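Local coordinates for uncharacterized protein (Alicyclobacillus acidocaldarius subsp. acidocaldarius, PDB 3RAG) that is of unknown function but has a von Willebrand factor A-type fold and holds a sodium ion at a site resembling the metal-binding site of that family, at residues A[16-21]-A[144-149]; A[23-28]-A[214-219]; A[42-47]-A[72-77]; A[186-191]-A[205-210]. All coordinates share one frame; numbering follows the deposited sequence.

Contact 1 (A[16-21]-A[144-149]); sequences ITDGCS and SASMRD. With NA (sodium ion), chain C.
The carboxylate of D18 carries selenium over one face and turns its oxygen edge to the sodium ion and S146 OG. M147, present as selenomethionine, puts SE squarely above D18 CG at 3.4 Å, its chain bent at chi2 and chi3 so that it curls over the plane. The ion and S146 OG are displaced a little to the side opposite SE. D18 OD1 binds the sodium at 2.4 Å. D18 OD2 accepts a hydrogen bond from S146 OG on its syn side, 2.7 Å long and 24° out of plane. That hydroxyl therefore does two jobs, ligating the metal and tying down the carboxylate's second oxygen, which also forms a salt bridge with K150. S144 OG binds the sodium at 2.6 Å. It is also hydrogen-bonded to D142, a second-shell carboxylate that bonds T17 OG1 and the backbone N of D18 as well. In D18, CG stands between the backbone N and the carbonyl carbon (chi1 72°), turning the acid toward the serine loop. G19 suits the next place because its backbone angles would jam any CB against the preceding carbonyl. Two waters, one 2.5 Å from the ion, complete the ligands seen. Sodium thus occupies a site of acid and small hydroxyls from two loops at strand ends, which, with the D-T-S-A-S sequence at 142-146, is consistent with the metal-ion-dependent adhesion site (MIDAS) of von Willebrand A domains.

Contact 2 (A[23-28]-A[214-219]); sequences IGPDPV and TGPAID
P27 lays its ring against the first turn of the helix that begins at T214. Its CB, which points toward that helix, meets G215 N at 3.6 Å and T214 CB at 3.8 Å, and the methyl T214 CG2 lies near it as well. One atom further on, P27 CG still touches T214 CB, at 4.0 Å; by P27 CD the ring has drawn off from the backbone N of G215. From the next turn I218 extends CD1 to P27 CB and to P27 O. T214 turns its methyl to this side because CG2 is anti to the backbone N. Where the loop passes closest, G215 is needed: a CB there would run into P25 O. P25 and P216 then meet ring to ring, CD to CG at 3.8 Å. Proline suits both helix starts, since a first-turn residue needs no amide hydrogen for the helix. P27 follows the N-cap D26, whose OD1 accepts from V28 N at 2.9 Å, the donor standing 60° out of the carboxylate plane. The peptide groups are joined through a water that donates to I23 O and to P25 O (2.7 Å) and accepts from G215 N (3.0 Å). The chemistry is thus divided: carbons of the prolines, T214, G215 and I218 make most of the direct contact, whereas one water supplies the polar link and satisfies an amide that the helix itself leaves without an acceptor.

Contact 3 (A[42-47]-A[72-77]); sequences NVIGIV and RIVQPA
I44 and V74 press their CG2 methyls together at 3.9 Å on the face of the sheet that packs against helix 79-106. They belong to neighbouring parallel strands, 42-46 and 72-74, joined through helix 58-66 as a beta-alpha-beta unit. Further along the same face I46 CG2 meets the ring of P76 at CG, where the chain leaves the strand. A glycine in place of P76 would probably leave I46 CG2 with a gap beside it and the turn freer to move. Beta-branched I44, I46, I73 and V74 suit such extended backbone. V47, just past the strand end, meets I73 on the side away from I44 and V74, their CG2 atoms 3.7 Å apart and the side chains crossing at about a right angle. G45 pairs with I73 without a side chain, which keeps this pair uncrowded. Outward from these carbons runs the backbone ladder. V43 O accepts from R72 N, R72 O from G45 N at 2.9 Å, and G45 O from V74 N. Three CA-H...O contacts supplement it, such as I44 CA to R72 O. The last rung is the shortest and the most tilted: V47 N reaches V74 O at 2.8 Å, 46° out of the carbonyl plane.

Contact 4 (A[186-191]-A[205-210]); sequences ATRLVQ and ELVARG
R188 NH2 donates to E205 OE1 at 2.8 Å, the N-H...O angle being 157°, in a salt bridge that joins strand 188-194 to the end of helix 199-205. The carboxylate oxygen lies close to the guanidinium plane and is approached nearly along its own C-O bond, although the two planes are turned 60° apart. E205 also works through its backbone: its carbonyl O sits 3.0 Å above the guanidinium plane of R188, over the centre. Arginine suits this place because its long chain, with CG anti to the backbone N (chi1 -176°) and a bend at chi3, can lay the flat group under that carbonyl while its CD passes E205 CB at 3.6 Å. A methionine at R188 would probably leave E205 OE1 without its salt-bridge mate and the E205 carbonyl without the flat group beneath it. R188 lies on strand 188-194, an outermost strand of the von Willebrand A sheet and antiparallel to its neighbour 172-179; V190 and Q191 form a classic beta bulge opposite V176. Beside the bulge, V190 CG2 meets E205 CB at 4.0 Å and L206 CD2 at 4.2 Å. L206, the first residue past the helix, is the centre of an inverse gamma turn, whose V207 N bonds weakly to E205 O. Beyond V207, a water accepts from R209 NH1 at 3.2 Å and, weakly, from R188 NH1, standing between two like-charged groups whose NH1 atoms are 5.3 Å apart.

Contact 1 holds the sodium ion, and each of the other three touches contact 1. Contact 3 joins it through the sheet: T17 N lies 3.0 Å from I44 O, probably a hydrogen bond, and I46 packs on I16 and M147, its side chain about 9 Å from the ion. Contact 2 abuts the end of segment 16-21, with S21 CB 3.4 Å from T214 OG1 and the T214 side chain about 8 Å from sodium. Contact 4 joins through A145 N and G210 O, 3.1 Å apart. Contacts 3 and 4, centres about 19 Å apart, involve the sheet's two outermost strands. That D18 precedes the serine loop in sequence is consistent with a circularly permuted von Willebrand A fold.

Contact 1 (A[16-21]-A[144-149])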
loop_
_atom_site.group_PDB
_atom_site.type_symbol
_atom_site.label_atom_id
_atom_site.label_comp_id
_atom_site.label_asym_id
_atom_site.label_seq_id
_atom_site.Cartn_x
_atom_site.Cartn_y
_atom_site.Cartn_z
ATOM N N ILE A 16 2.576 6.248 -4.050
ATOM C CA ILE A 16 1.891 7.428 -4.580
ATOM C C ILE A 16 2.903 8.224 -5.401
ATOM O O ILE A 16 3.948 8.654 -4.872
ATOM C CB ILE A 16 1.275 8.287 -3.452
ATOM C CG1 ILE A 16 0.278 7.431 -2.641
ATOM C CG2 ILE A 16 0.598 9.517 -4.057
ATOM C CD1 ILE A 16 -0.362 8.145 -1.435
ATOM N N THR A 17 2.619 8.430 -6.683
ATOM C CA THR A 17 3.681 8.861 -7.582
ATOM C C THR A 17 3.125 9.704 -8.720
ATOM O O THR A 17 1.940 9.589 -9.054
ATOM C CB THR A 17 4.431 7.591 -8.138
ATOM O OG1 THR A 17 5.553 7.974 -8.929
ATOM C CG2 THR A 17 3.474 6.724 -9.025
ATOM N N ASP A 18 3.960 10.549 -9.319
ATOM C CA ASP A 18 3.513 11.293 -10.509
ATOM C C ASP A 18 4.231 10.909 -11.801
ATOM O O ASP A 18 4.282 11.698 -12.758
ATOM C CB ASP A 18 3.501 12.823 -10.287
ATOM C CG ASP A 18 4.889 13.420 -10.236
ATOM O OD1 ASP A 18 5.853 12.648 -10.082
ATOM O OD2 ASP A 18 5.018 14.663 -10.299
ATOM N N GLY A 19 4.780 9.695 -11.849
ATOM C CA GLY A 19 5.289 9.194 -13.116
ATOM C C GLY A 19 6.270 8.049 -12.968
ATOM O O GLY A 19 6.834 7.856 -11.894
ATOM N N CYS A 20 6.517 7.335 -14.062
ATOM C CA CYS A 20 7.364 6.146 -14.042
ATOM C C CYS A 20 8.784 6.406 -13.534
ATOM O O CYS A 20 9.324 7.506 -13.678
ATOM C CB CYS A 20 7.445 5.545 -15.436
ATOM S SG CYS A 20 7.967 6.742 -16.678
ATOM N N SER A 21 9.397 5.377 -12.958
ATOM C CA SER A 21 10.786 5.506 -12.477
ATOM C C SER A 21 11.720 5.939 -13.593
ATOM O O SER A 21 11.517 5.600 -14.761
ATOM C CB SER A 21 11.292 4.193 -11.878
ATOM O OG SER A 21 11.438 3.179 -12.881
ATOM N N SER A 144 10.171 13.357 -6.127
ATOM C CA SER A 144 10.991 13.906 -7.195
ATOM C C SER A 144 10.610 15.367 -7.411
ATOM O O SER A 144 9.588 15.831 -6.904
ATOM C CB SER A 144 10.783 13.113 -8.481
ATOM O OG SER A 144 9.433 13.174 -8.863
ATOM N N ALA A 145 11.429 16.091 -8.169
ATOM C CA ALA A 145 11.233 17.531 -8.325
ATOM C C ALA A 145 9.833 17.888 -8.815
ATOM O O ALA A 145 9.243 18.862 -8.361
ATOM C CB ALA A 145 12.312 18.132 -9.261
ATOM N N SER A 146 9.289 17.103 -9.732
ATOM C CA SER A 146 7.988 17.463 -10.289
ATOM C C SER A 146 6.852 17.303 -9.279
ATOM O O SER A 146 5.739 17.750 -9.529
ATOM C CB SER A 146 7.684 16.653 -11.535
ATOM O OG SER A 146 7.462 15.312 -11.157
HETATM N N MSE A 147 7.131 16.680 -8.136
HETATM C CA MSE A 147 6.081 16.456 -7.124
HETATM C C MSE A 147 5.804 17.707 -6.276
HETATM O O MSE A 147 4.900 17.698 -5.437
HETATM C CB MSE A 147 6.458 15.299 -6.173
HETATM C CG MSE A 147 6.173 13.872 -6.722
HETATM SE SE MSE A 147 4.404 13.368 -6.848
HETATM C CE MSE A 147 3.924 13.452 -5.119
ATOM N N ARG A 148 6.570 18.777 -6.495
ATOM C CA ARG A 148 6.572 19.898 -5.541
ATOM C C ARG A 148 5.165 20.429 -5.262
ATOM O O ARG A 148 4.797 20.678 -4.117
ATOM C CB ARG A 148 7.488 21.037 -6.026
ATOM C CG ARG A 148 7.795 22.066 -4.933
ATOM C CD ARG A 148 8.965 22.974 -5.353
ATOM N NE ARG A 148 10.238 22.238 -5.365
ATOM C CZ ARG A 148 11.009 22.083 -6.438
ATOM N NH1 ARG A 148 10.655 22.603 -7.604
ATOM N NH2 ARG A 148 12.149 21.403 -6.343
ATOM N N ASP A 149 4.361 20.567 -6.304
ATOM C CA ASP A 149 3.040 21.153 -6.107
ATOM C C ASP A 149 1.967 20.146 -5.704
ATOM O O ASP A 149 0.837 20.521 -5.458
ATOM C CB ASP A 149 2.585 21.850 -7.361
ATOM C CG ASP A 149 3.285 23.164 -7.565
ATOM O OD1 ASP A 149 3.668 23.830 -6.561
ATOM O OD2 ASP A 149 3.454 23.509 -8.742
HETATM NA NA NA C . 8.065 12.833 -11.074
HETATM O O HOH W 1 8.078 10.398 -10.501
HETATM O O HOH W 2 9.034 12.070 -13.646
#

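Contact 2 (A[23-28]-A[214-219])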
loop_
_atom_site.group_PDB
_atom_site.type_symbol
_atom_site.label_atom_id
_atom_site.label_comp_id
_atom_site.label_asym_id
_atom_site.label_seq_id
_atom_site.Cartn_x
_atom_site.Cartn_y
_atom_site.Cartn_z
ATOM N N ILE A 23 15.345 6.331 -12.627
ATOM C CA ILE A 23 16.711 6.079 -12.156
ATOM C C ILE A 23 16.679 4.812 -11.308
ATOM O O ILE A 23 15.687 4.530 -10.627
ATOM C CB ILE A 23 17.294 7.286 -11.373
ATOM C CG1 ILE A 23 18.748 7.009 -10.965
ATOM C CG2 ILE A 23 16.429 7.612 -10.154
ATOM C CD1 ILE A 23 19.522 8.268 -10.552
ATOM N N GLY A 24 17.734 4.011 -11.394
ATOM C CA GLY A 24 17.777 2.830 -10.552
ATOM C C GLY A 24 17.057 1.627 -11.141
ATOM O O GLY A 24 16.580 1.656 -12.277
ATOM N N PRO A 25 16.986 0.545 -10.363
ATOM C CA PRO A 25 16.527 -0.739 -10.901
ATOM C C PRO A 25 15.002 -0.824 -11.017
ATOM O O PRO A 25 14.263 0.037 -10.528
ATOM C CB PRO A 25 17.104 -1.769 -9.915
ATOM C CG PRO A 25 17.339 -0.995 -8.639
ATOM C CD PRO A 25 17.567 0.440 -9.007
ATOM N N ASP A 26 14.550 -1.856 -11.711
ATOM C CA ASP A 26 13.142 -1.976 -12.129
ATOM C C ASP A 26 12.157 -2.240 -10.992
ATOM O O ASP A 26 12.231 -3.257 -10.310
ATOM C CB ASP A 26 13.071 -3.079 -13.191
ATOM C CG ASP A 26 11.670 -3.311 -13.734
ATOM O OD1 ASP A 26 10.737 -2.525 -13.460
ATOM O OD2 ASP A 26 11.521 -4.304 -14.468
ATOM N N PRO A 27 11.218 -1.302 -10.758
ATOM C CA PRO A 27 10.269 -1.484 -9.650
ATOM C C PRO A 27 9.269 -2.610 -9.913
ATOM O O PRO A 27 8.629 -3.085 -8.975
ATOM C CB PRO A 27 9.537 -0.125 -9.576
ATOM C CG PRO A 27 9.669 0.454 -10.989
ATOM C CD PRO A 27 11.074 0.005 -11.430
ATOM N N VAL A 28 9.095 -3.012 -11.174
ATOM C CA VAL A 28 8.195 -4.128 -11.433
ATOM C C VAL A 28 8.742 -5.397 -10.763
ATOM O O VAL A 28 8.009 -6.163 -10.137
ATOM C CB VAL A 28 7.940 -4.316 -12.934
ATOM C CG1 VAL A 28 7.012 -5.539 -13.174
ATOM C CG2 VAL A 28 7.308 -3.040 -13.484
ATOM N N THR A 214 11.809 4.410 -7.978
ATOM C CA THR A 214 10.700 3.662 -7.453
ATOM C C THR A 214 11.083 2.256 -7.030
ATOM O O THR A 214 10.495 1.723 -6.116
ATOM C CB THR A 214 9.573 3.559 -8.518
ATOM O OG1 THR A 214 9.422 4.842 -9.145
ATOM C CG2 THR A 214 8.264 3.129 -7.870
ATOM N N GLY A 215 12.037 1.643 -7.728
ATOM C CA GLY A 215 12.427 0.275 -7.374
ATOM C C GLY A 215 12.972 0.159 -5.943
ATOM O O GLY A 215 12.463 -0.603 -5.126
ATOM N N PRO A 216 14.021 0.915 -5.635
ATOM C CA PRO A 216 14.570 0.897 -4.274
ATOM C C PRO A 216 13.513 1.257 -3.218
ATOM O O PRO A 216 13.526 0.700 -2.131
ATOM C CB PRO A 216 15.670 1.960 -4.342
ATOM C CG PRO A 216 16.144 1.860 -5.776
ATOM C CD PRO A 216 14.869 1.690 -6.560
ATOM N N ALA A 217 12.573 2.148 -3.544
ATOM C CA ALA A 217 11.500 2.447 -2.591
ATOM C C ALA A 217 10.677 1.212 -2.214
ATOM O O ALA A 217 10.420 0.948 -1.029
ATOM C CB ALA A 217 10.573 3.532 -3.147
ATOM N N ILE A 218 10.226 0.478 -3.223
ATOM C CA ILE A 218 9.461 -0.734 -2.973
ATOM C C ILE A 218 10.275 -1.768 -2.177
ATOM O O ILE A 218 9.765 -2.397 -1.256
ATOM C CB ILE A 218 8.925 -1.338 -4.292
ATOM C CG1 ILE A 218 7.896 -0.363 -4.898
ATOM C CG2 ILE A 218 8.253 -2.693 -4.038
ATOM C CD1 ILE A 218 7.410 -0.762 -6.296
ATOM N N ASP A 219 11.532 -1.966 -2.551
ATOM C CA ASP A 219 12.395 -2.892 -1.806
ATOM C C ASP A 219 12.561 -2.460 -0.333
ATOM O O ASP A 219 12.500 -3.276 0.585
ATOM C CB ASP A 219 13.772 -2.965 -2.465
ATOM C CG ASP A 219 13.769 -3.846 -3.740
ATOM O OD1 ASP A 219 13.035 -4.868 -3.777
ATOM O OD2 ASP A 219 14.515 -3.507 -4.676
HETATM O O HOH W 3 13.875 2.588 -9.857
#

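Contact 3 (A[42-47]-A[72-77])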
loop_
_atom_site.group_PDB
_atom_site.type_symbol
_atom_site.label_atom_id
_atom_site.label_comp_id
_atom_site.label_asym_id
_atom_site.label_seq_id
_atom_site.Cartn_x
_atom_site.Cartn_y
_atom_site.Cartn_z
ATOM N N ASN A 42 0.024 -1.606 -4.124
ATOM C CA ASN A 42 -0.960 -0.764 -4.812
ATOM C C ASN A 42 -0.277 0.517 -5.290
ATOM O O ASN A 42 0.701 0.974 -4.673
ATOM C CB ASN A 42 -2.078 -0.367 -3.840
ATOM C CG ASN A 42 -2.951 -1.547 -3.422
ATOM O OD1 ASN A 42 -3.396 -1.651 -2.257
ATOM N ND2 ASN A 42 -3.194 -2.423 -4.343
ATOM N N VAL A 43 -0.740 1.080 -6.401
ATOM C CA VAL A 43 -0.113 2.301 -6.923
ATOM C C VAL A 43 -1.183 3.329 -7.267
ATOM O O VAL A 43 -2.146 3.030 -7.988
ATOM C CB VAL A 43 0.697 2.020 -8.202
ATOM C CG1 VAL A 43 1.458 3.308 -8.643
ATOM C CG2 VAL A 43 1.670 0.837 -7.988
ATOM N N ILE A 44 -0.992 4.538 -6.761
ATOM C CA ILE A 44 -1.795 5.670 -7.205
ATOM C C ILE A 44 -0.927 6.576 -8.064
ATOM O O ILE A 44 0.103 7.100 -7.604
ATOM C CB ILE A 44 -2.342 6.478 -6.012
ATOM C CG1 ILE A 44 -3.360 5.634 -5.232
ATOM C CG2 ILE A 44 -2.942 7.807 -6.491
ATOM C CD1 ILE A 44 -3.856 6.285 -3.910
ATOM N N GLY A 45 -1.344 6.767 -9.313
ATOM C CA GLY A 45 -0.677 7.717 -10.204
ATOM C C GLY A 45 -1.473 9.024 -10.145
ATOM O O GLY A 45 -2.691 9.006 -10.035
ATOM N N ILE A 46 -0.785 10.155 -10.201
ATOM C CA ILE A 46 -1.457 11.440 -10.056
ATOM C C ILE A 46 -1.572 12.152 -11.397
ATOM O O ILE A 46 -0.583 12.316 -12.119
ATOM C CB ILE A 46 -0.691 12.360 -9.060
ATOM C CG1 ILE A 46 -0.503 11.668 -7.698
ATOM C CG2 ILE A 46 -1.447 13.680 -8.891
ATOM C CD1 ILE A 46 0.448 12.452 -6.749
ATOM N N VAL A 47 -2.790 12.562 -11.748
ATOM C CA VAL A 47 -2.997 13.429 -12.905
ATOM C C VAL A 47 -2.627 14.881 -12.511
ATOM O O VAL A 47 -3.290 15.483 -11.663
ATOM C CB VAL A 47 -4.458 13.423 -13.353
ATOM C CG1 VAL A 47 -4.670 14.336 -14.592
ATOM C CG2 VAL A 47 -4.959 11.979 -13.622
ATOM N N ARG A 72 -4.678 2.944 -9.698
ATOM C CA ARG A 72 -5.677 3.945 -10.061
ATOM C C ARG A 72 -4.930 5.241 -10.361
ATOM O O ARG A 72 -3.877 5.494 -9.789
ATOM C CB ARG A 72 -6.680 4.162 -8.914
ATOM C CG ARG A 72 -7.607 2.961 -8.688
ATOM C CD ARG A 72 -8.503 2.693 -9.898
ATOM N NE ARG A 72 -9.405 1.563 -9.641
ATOM C CZ ARG A 72 -9.144 0.290 -9.944
ATOM N NH1 ARG A 72 -10.038 -0.660 -9.670
ATOM N NH2 ARG A 72 -8.001 -0.047 -10.525
ATOM N N ILE A 73 -5.504 6.046 -11.242
ATOM C CA ILE A 73 -4.882 7.271 -11.720
ATOM C C ILE A 73 -5.874 8.406 -11.472
ATOM O O ILE A 73 -6.975 8.387 -11.996
ATOM C CB ILE A 73 -4.515 7.135 -13.208
ATOM C CG1 ILE A 73 -3.474 6.010 -13.376
ATOM C CG2 ILE A 73 -3.965 8.463 -13.756
ATOM C CD1 ILE A 73 -3.253 5.570 -14.837
ATOM N N VAL A 74 -5.511 9.373 -10.627
ATOM C CA VAL A 74 -6.541 10.302 -10.139
ATOM C C VAL A 74 -6.002 11.705 -9.991
ATOM O O VAL A 74 -4.802 11.901 -9.896
ATOM C CB VAL A 74 -7.163 9.846 -8.781
ATOM C CG1 VAL A 74 -7.827 8.457 -8.909
ATOM C CG2 VAL A 74 -6.124 9.823 -7.644
ATOM N N GLN A 75 -6.895 12.687 -9.984
ATOM C CA GLN A 75 -6.472 14.049 -9.662
ATOM C C GLN A 75 -6.137 14.168 -8.176
ATOM O O GLN A 75 -6.581 13.345 -7.365
ATOM C CB GLN A 75 -7.574 15.026 -10.048
ATOM C CG GLN A 75 -7.820 15.026 -11.540
ATOM C CD GLN A 75 -8.999 15.888 -11.946
ATOM O OE1 GLN A 75 -10.028 15.915 -11.269
ATOM N NE2 GLN A 75 -8.852 16.602 -13.060
ATOM N N PRO A 76 -5.330 15.181 -7.815
ATOM C CA PRO A 76 -4.860 15.340 -6.434
ATOM C C PRO A 76 -6.010 15.359 -5.424
ATOM O O PRO A 76 -5.891 14.723 -4.395
ATOM C CB PRO A 76 -4.134 16.692 -6.474
ATOM C CG PRO A 76 -3.602 16.763 -7.884
ATOM C CD PRO A 76 -4.696 16.153 -8.730
ATOM N N ALA A 77 -7.112 16.032 -5.754
ATOM C CA ALA A 77 -8.252 16.124 -4.832
ATOM C C ALA A 77 -8.810 14.751 -4.456
ATOM O O ALA A 77 -9.437 14.590 -3.407
ATOM C CB ALA A 77 -9.367 17.004 -5.428
#

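Contact 4 (A[186-191]-A[205-210])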
loop_
_atom_site.group_PDB
_atom_site.type_symbol
_atom_site.label_atom_id
_atom_site.label_comp_id
_atom_site.label_asym_id
_atom_site.label_seq_id
_atom_site.Cartn_x
_atom_site.Cartn_y
_atom_site.Cartn_z
ATOM N N ALA A 186 18.857 6.888 -1.681
ATOM C CA ALA A 186 17.787 6.375 -2.544
ATOM C C ALA A 186 16.387 6.551 -1.948
ATOM O O ALA A 186 15.400 6.751 -2.674
ATOM C CB ALA A 186 18.035 4.900 -2.842
ATOM N N THR A 187 16.304 6.449 -0.629
ATOM C CA THR A 187 15.025 6.611 0.067
ATOM C C THR A 187 15.282 7.264 1.414
ATOM O O THR A 187 16.422 7.327 1.901
ATOM C CB THR A 187 14.325 5.271 0.341
ATOM O OG1 THR A 187 15.038 4.572 1.386
ATOM C CG2 THR A 187 14.231 4.431 -0.945
ATOM N N ARG A 188 14.218 7.771 2.002
ATOM C CA ARG A 188 14.314 8.372 3.323
ATOM C C ARG A 188 13.209 7.777 4.176
ATOM O O ARG A 188 12.050 7.757 3.770
ATOM C CB ARG A 188 14.113 9.878 3.197
ATOM C CG ARG A 188 14.270 10.658 4.477
ATOM C CD ARG A 188 13.558 12.019 4.335
ATOM N NE ARG A 188 13.849 12.694 3.063
ATOM C CZ ARG A 188 14.370 13.921 2.979
ATOM N NH1 ARG A 188 14.619 14.464 1.795
ATOM N NH2 ARG A 188 14.641 14.609 4.087
ATOM N N LEU A 189 13.551 7.271 5.357
ATOM C CA LEU A 189 12.508 6.819 6.262
ATOM C C LEU A 189 11.885 8.049 6.912
ATOM O O LEU A 189 12.541 8.753 7.681
ATOM C CB LEU A 189 13.085 5.895 7.329
ATOM C CG LEU A 189 12.052 5.371 8.343
ATOM C CD1 LEU A 189 11.096 4.406 7.675
ATOM C CD2 LEU A 189 12.760 4.713 9.528
ATOM N N VAL A 190 10.621 8.313 6.612
ATOM C CA VAL A 190 9.940 9.484 7.167
ATOM C C VAL A 190 9.439 9.211 8.591
ATOM O O VAL A 190 9.603 10.047 9.505
ATOM C CB VAL A 190 8.776 9.948 6.243
ATOM C CG1 VAL A 190 8.062 11.159 6.842
ATOM C CG2 VAL A 190 9.329 10.298 4.881
ATOM N N GLN A 191 8.824 8.049 8.783
ATOM C CA GLN A 191 8.520 7.609 10.134
ATOM C C GLN A 191 8.571 6.103 10.190
ATOM O O GLN A 191 8.252 5.434 9.216
ATOM C CB GLN A 191 7.145 8.090 10.563
ATOM C CG GLN A 191 5.979 7.387 9.818
ATOM C CD GLN A 191 4.642 7.691 10.471
ATOM O OE1 GLN A 191 3.899 6.782 10.894
ATOM N NE2 GLN A 191 4.330 8.974 10.576
ATOM N N GLU A 205 10.207 16.226 5.926
ATOM C CA GLU A 205 10.971 15.249 5.147
ATOM C C GLU A 205 10.588 15.151 3.675
ATOM O O GLU A 205 11.345 14.588 2.874
ATOM C CB GLU A 205 10.882 13.857 5.810
ATOM C CG GLU A 205 11.267 13.867 7.303
ATOM C CD GLU A 205 12.749 14.171 7.526
ATOM O OE1 GLU A 205 13.545 13.936 6.595
ATOM O OE2 GLU A 205 13.113 14.652 8.627
ATOM N N LEU A 206 9.418 15.675 3.298
ATOM C CA LEU A 206 9.002 15.571 1.903
ATOM C C LEU A 206 9.471 16.772 1.097
ATOM O O LEU A 206 8.783 17.787 0.971
ATOM C CB LEU A 206 7.474 15.347 1.778
ATOM C CG LEU A 206 6.914 14.150 2.543
ATOM C CD1 LEU A 206 5.401 14.045 2.289
ATOM C CD2 LEU A 206 7.598 12.856 2.105
ATOM N N VAL A 207 10.680 16.659 0.563
ATOM C CA VAL A 207 11.273 17.730 -0.223
ATOM C C VAL A 207 11.335 17.280 -1.668
ATOM O O VAL A 207 11.869 16.215 -1.964
ATOM C CB VAL A 207 12.694 18.051 0.261
ATOM C CG1 VAL A 207 13.191 19.340 -0.367
ATOM C CG2 VAL A 207 12.731 18.136 1.777
ATOM N N ALA A 208 10.802 18.091 -2.573
ATOM C CA ALA A 208 10.767 17.700 -3.971
ATOM C C ALA A 208 12.056 18.067 -4.687
ATOM O O ALA A 208 12.330 19.235 -4.955
ATOM C CB ALA A 208 9.578 18.339 -4.667
ATOM N N ARG A 209 12.843 17.043 -4.983
ATOM C CA ARG A 209 14.089 17.197 -5.710
ATOM C C ARG A 209 14.497 15.851 -6.288
ATOM O O ARG A 209 14.082 14.807 -5.793
ATOM C CB ARG A 209 15.184 17.727 -4.784
ATOM C CG ARG A 209 15.402 16.881 -3.544
ATOM C CD ARG A 209 16.415 17.521 -2.608
ATOM N NE ARG A 209 17.785 17.344 -3.079
ATOM C CZ ARG A 209 18.512 16.251 -2.870
ATOM N NH1 ARG A 209 18.001 15.232 -2.195
ATOM N NH2 ARG A 209 19.752 16.177 -3.334
ATOM N N GLY A 210 15.331 15.876 -7.319
ATOM C CA GLY A 210 15.838 14.651 -7.906
ATOM C C GLY A 210 14.902 13.907 -8.836
ATOM O O GLY A 210 13.852 14.408 -9.233
HETATM O O HOH W 4 15.397 13.924 -0.792
#